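Ribonucleoside triphosphate reductase (PDB 1L1L) catalyses the adenosylcobalamin-dependent reduction of ribonucleoside triphosphates to 2'-deoxyribonucleoside triphosphates, working as an allosterically regulated monomer. Local coordinates at residues S132-S137 and D222-W227; V228-L233 and L250-S255. All blocks are in the same frame, centred on the assembly; numbering follows the deposited sequence.

Interaction 1. Residues S132-S137 and D222-W227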
# COMPACT_ATOMS: atom_id res chain seq x y z
N SER A 132 2.75 9.32 -22.84
CA SER A 132 3.22 8.41 -21.81
C SER A 132 3.98 7.26 -22.46
O SER A 132 3.95 7.10 -23.68
CB SER A 132 2.03 7.86 -21.02
OG SER A 132 1.20 8.90 -20.53
N LYS A 133 4.64 6.45 -21.64
CA LYS A 133 5.40 5.31 -22.14
C LYS A 133 4.49 4.32 -22.87
O LYS A 133 4.90 3.69 -23.84
CB LYS A 133 6.12 4.62 -20.99
CG LYS A 133 7.52 5.17 -20.71
CD LYS A 133 7.54 6.70 -20.66
CE LYS A 133 8.95 7.24 -20.50
NZ LYS A 133 9.86 6.71 -21.56
N ILE A 134 3.26 4.19 -22.38
CA ILE A 134 2.28 3.30 -22.99
C ILE A 134 1.23 4.10 -23.74
O ILE A 134 0.54 4.95 -23.16
CB ILE A 134 1.57 2.43 -21.93
CG1 ILE A 134 2.59 1.55 -21.21
CG2 ILE A 134 0.49 1.59 -22.59
CD1 ILE A 134 2.00 0.73 -20.08
N VAL A 135 1.11 3.85 -25.04
CA VAL A 135 0.12 4.55 -25.86
C VAL A 135 -0.31 3.64 -27.00
O VAL A 135 0.50 3.26 -27.84
CB VAL A 135 0.71 5.85 -26.47
CG1 VAL A 135 -0.33 6.49 -27.40
CG2 VAL A 135 1.11 6.82 -25.36
N PRO A 136 -1.59 3.25 -27.03
CA PRO A 136 -2.09 2.37 -28.09
C PRO A 136 -1.78 2.94 -29.48
O PRO A 136 -1.89 4.15 -29.70
CB PRO A 136 -3.58 2.30 -27.80
CG PRO A 136 -3.63 2.42 -26.30
CD PRO A 136 -2.65 3.55 -26.05
N SER A 137 -1.39 2.06 -30.40
CA SER A 137 -1.04 2.46 -31.76
C SER A 137 -2.19 3.12 -32.50
O SER A 137 -1.98 4.02 -33.32
CB SER A 137 -0.58 1.24 -32.55
OG SER A 137 -1.63 0.30 -32.69
N ASP A 222 6.31 -10.06 -25.33
CA ASP A 222 6.42 -10.66 -24.01
C ASP A 222 6.89 -9.64 -22.97
O ASP A 222 7.96 -9.80 -22.38
CB ASP A 222 7.36 -11.86 -24.09
CG ASP A 222 7.66 -12.46 -22.73
OD1 ASP A 222 6.83 -12.32 -21.80
OD2 ASP A 222 8.73 -13.09 -22.60
N THR A 223 6.09 -8.61 -22.75
CA THR A 223 6.41 -7.55 -21.79
C THR A 223 5.17 -7.06 -21.06
O THR A 223 4.04 -7.30 -21.51
CB THR A 223 7.03 -6.33 -22.50
OG1 THR A 223 6.03 -5.73 -23.34
CG2 THR A 223 8.23 -6.75 -23.35
N ARG A 224 5.37 -6.36 -19.95
CA ARG A 224 4.25 -5.82 -19.18
C ARG A 224 3.39 -4.95 -20.08
O ARG A 224 2.17 -5.02 -20.05
CB ARG A 224 4.76 -4.99 -17.99
CG ARG A 224 3.78 -3.91 -17.48
CD ARG A 224 4.27 -3.27 -16.17
NE ARG A 224 5.65 -2.78 -16.28
CZ ARG A 224 6.03 -1.70 -16.95
NH1 ARG A 224 5.13 -0.96 -17.60
NH2 ARG A 224 7.31 -1.37 -17.01
N GLU A 225 4.04 -4.12 -20.90
CA GLU A 225 3.31 -3.24 -21.81
C GLU A 225 2.48 -4.06 -22.79
O GLU A 225 1.38 -3.66 -23.18
CB GLU A 225 4.29 -2.34 -22.58
CG GLU A 225 5.20 -1.53 -21.67
CD GLU A 225 6.14 -2.41 -20.86
OE1 GLU A 225 6.86 -3.23 -21.46
OE2 GLU A 225 6.15 -2.29 -19.61
N GLY A 226 3.01 -5.21 -23.20
CA GLY A 226 2.28 -6.06 -24.12
C GLY A 226 0.94 -6.45 -23.54
O GLY A 226 -0.08 -6.45 -24.24
N TRP A 227 0.94 -6.77 -22.24
CA TRP A 227 -0.26 -7.17 -21.51
C TRP A 227 -1.27 -6.03 -21.43
O TRP A 227 -2.47 -6.23 -21.67
CB TRP A 227 0.11 -7.60 -20.08
CG TRP A 227 0.68 -8.99 -19.96
CD1 TRP A 227 1.59 -9.58 -20.79
CD2 TRP A 227 0.39 -9.95 -18.94
NE1 TRP A 227 1.88 -10.84 -20.35
CE2 TRP A 227 1.17 -11.09 -19.21
CE3 TRP A 227 -0.44 -9.95 -17.81
CZ2 TRP A 227 1.14 -12.23 -18.40
CZ3 TRP A 227 -0.48 -11.08 -17.00
CH2 TRP A 227 0.31 -12.20 -17.30
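Arg224 NH1 is gripped by two carboxylates, Glu225 of its own helix turn and Asp155 of helix 148-158, and the edge of the same guanidinium group meets Ile134 of the 132-137 loop. The bridge to Glu225 is short, with NH1 and OE2 2.6 Å apart. It is formed over a face of the guanidinium group: Glu225 CD stands 3.6 Å above that plane, displaced toward the rim. Glu225 CG, placed anti to the carbonyl carbon (chi1 -55°), faces the loop, and the bend at chi2 (64°) brings the carboxylate over the guanidinium face. There Glu225 CG meets Ile134 CG1 at 4.1 Å, the two side chains crossing at about a right angle. Ile134 CD1 reaches on to the guanidinium rim, lying near its plane and 4.3 Å from Arg224 NH1. Ile134 is buried, so an apolar branched side chain suits the place; it lies on the aliphatic part of Glu225, whose charge arginine takes up. No hydrogen bond links the segments. The helix start is secured internally: Thr223 is the N-cap, and its OG1 accepts from Gly226 N at 3.1 Å (146°), a first-turn amide whose backbone bond, to Thr223 O, is weak. An acidic residue such as Glu225 in this first turn is also probably favoured by the partial positive charge of the helix N terminus. Helix 148-158 borders the contact, touching Ile134 and Arg224 through Asp155 and Met158. The loop between strands 127-128 and 144-145 thus packs against the start of helix 224-236, which belongs to the insertion region.

Interaction 2. Residues V228-L233 and L250-S255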
# COMPACT_ATOMS: atom_id res chain seq x y z
N VAL A 228 -0.78 -4.84 -21.10
CA VAL A 228 -1.61 -3.65 -20.99
C VAL A 228 -2.25 -3.28 -22.34
O VAL A 228 -3.47 -3.10 -22.42
CB VAL A 228 -0.80 -2.43 -20.48
CG1 VAL A 228 -1.68 -1.17 -20.49
CG2 VAL A 228 -0.30 -2.70 -19.05
N LEU A 229 -1.43 -3.18 -23.38
CA LEU A 229 -1.92 -2.83 -24.72
C LEU A 229 -2.96 -3.83 -25.25
O LEU A 229 -3.89 -3.43 -25.96
CB LEU A 229 -0.74 -2.74 -25.70
CG LEU A 229 0.27 -1.62 -25.40
CD1 LEU A 229 1.41 -1.66 -26.41
CD2 LEU A 229 -0.42 -0.27 -25.43
N ALA A 230 -2.81 -5.10 -24.89
CA ALA A 230 -3.74 -6.14 -25.34
C ALA A 230 -5.12 -6.00 -24.68
O ALA A 230 -6.16 -6.31 -25.29
CB ALA A 230 -3.17 -7.50 -25.04
N ASN A 231 -5.13 -5.55 -23.43
CA ASN A 231 -6.39 -5.36 -22.73
C ASN A 231 -6.98 -4.04 -23.23
O ASN A 231 -8.20 -3.90 -23.35
CB ASN A 231 -6.17 -5.31 -21.22
CG ASN A 231 -7.45 -5.07 -20.44
OD1 ASN A 231 -8.39 -5.87 -20.49
ND2 ASN A 231 -7.50 -3.96 -19.71
N ALA A 232 -6.10 -3.09 -23.54
CA ALA A 232 -6.52 -1.78 -24.03
C ALA A 232 -7.20 -1.91 -25.40
O ALA A 232 -8.20 -1.24 -25.67
CB ALA A 232 -5.32 -0.84 -24.13
N LEU A 233 -6.64 -2.78 -26.24
CA LEU A 233 -7.17 -3.04 -27.57
C LEU A 233 -8.55 -3.68 -27.44
O LEU A 233 -9.53 -3.22 -28.03
CB LEU A 233 -6.23 -3.97 -28.34
CG LEU A 233 -6.70 -4.47 -29.71
CD1 LEU A 233 -6.99 -3.29 -30.62
CD2 LEU A 233 -5.63 -5.39 -30.32
N LEU A 250 -11.56 -9.94 -33.11
CA LEU A 250 -10.24 -9.75 -32.52
C LEU A 250 -9.52 -11.06 -32.22
O LEU A 250 -10.10 -11.98 -31.65
CB LEU A 250 -10.35 -8.92 -31.24
CG LEU A 250 -9.03 -8.68 -30.50
CD1 LEU A 250 -8.01 -8.08 -31.46
CD2 LEU A 250 -9.26 -7.76 -29.30
N ILE A 251 -8.26 -11.12 -32.61
CA ILE A 251 -7.45 -12.30 -32.36
C ILE A 251 -6.17 -11.86 -31.66
O ILE A 251 -5.33 -11.20 -32.26
CB ILE A 251 -7.05 -13.00 -33.67
CG1 ILE A 251 -8.30 -13.32 -34.51
CG2 ILE A 251 -6.27 -14.28 -33.35
CD1 ILE A 251 -7.99 -13.81 -35.92
N LEU A 252 -6.04 -12.20 -30.38
CA LEU A 252 -4.85 -11.83 -29.62
C LEU A 252 -3.94 -13.06 -29.51
O LEU A 252 -4.35 -14.11 -28.99
CB LEU A 252 -5.25 -11.32 -28.23
CG LEU A 252 -6.04 -10.01 -28.22
CD1 LEU A 252 -6.42 -9.65 -26.79
CD2 LEU A 252 -5.21 -8.90 -28.84
N ASP A 253 -2.72 -12.92 -30.00
CA ASP A 253 -1.74 -14.01 -29.99
C ASP A 253 -0.78 -13.86 -28.81
O ASP A 253 0.01 -12.91 -28.76
CB ASP A 253 -0.95 -13.99 -31.30
CG ASP A 253 -0.20 -15.29 -31.56
OD1 ASP A 253 0.37 -15.85 -30.60
OD2 ASP A 253 -0.17 -15.74 -32.72
N LEU A 254 -0.84 -14.80 -27.86
CA LEU A 254 0.02 -14.77 -26.67
C LEU A 254 1.02 -15.93 -26.71
O LEU A 254 1.37 -16.50 -25.67
CB LEU A 254 -0.82 -14.89 -25.38
CG LEU A 254 -2.22 -14.29 -25.33
CD1 LEU A 254 -2.71 -14.32 -23.89
CD2 LEU A 254 -2.22 -12.86 -25.86
N SER A 255 1.46 -16.29 -27.91
CA SER A 255 2.40 -17.40 -28.06
C SER A 255 3.79 -17.04 -27.53
O SER A 255 4.57 -17.93 -27.18
CB SER A 255 2.51 -17.81 -29.53
OG SER A 255 1.26 -18.28 -30.03
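Helix 228-233 runs almost antiparallel to strand 250-253, their axes at 171° and 10.2 Å apart at closest approach, and the backbones come nearest at Ala230 and Leu252. Alternate strand residues face the helix, so Leu250 and Leu252 make the contact while Ile251 points away. Leu233 CD2 sits over the notch between their methyls, 3.8 Å from Leu250 CD1 and from Leu252 CD2. With CG anti to the backbone N (chi1 174°) and CD2 extended away from CA, this methyl reaches the strand. The side chains of Leu233 and Leu252 lie alongside, running in opposing directions. The other Leu252 methyl, CD1, rests 3.7 Å from Ala230 O, and the small alanine lets the strand leucine approach the helix backbone. At the strand's end, Asp253 forms an Asx turn: OD1 accepts from Ser255 N (2.9 Å) and, through its syn lone pair, Ser255 OG (2.6 Å). Arg219 also bridges to OD1, probably stabilising the carboxylate charge. Strand 249-253 is the middle of a parallel three-stranded sheet, between 183-187 and 216-219, and helix 224-236 is the crossover of the beta-alpha-beta unit, packing on that sheet while helices 148-158 and 275-289 cover other sides of the helix, 275-289 also touching Leu254.

Overall arrangement
From the N terminus, the chain leaves strand 127-128 in a loop whose residues 132-137 wait some 85 residues for their partner, through helix 148-158 and the first two strands of the three-stranded sheet. Interaction 1 closes that long excursion at the start of helix 224-236. The same helix then opens interaction 2, a much shorter closure of 17 residues back onto strand 249-253. The two follow in series, neither nested nor crossed, with centres about 10 Å apart. They touch directly: Ile134 CG2 lies 3.5 Å from Leu229 CD2. Helix 224-236 thereby ties the preceding loop to the sheet of the insertion region.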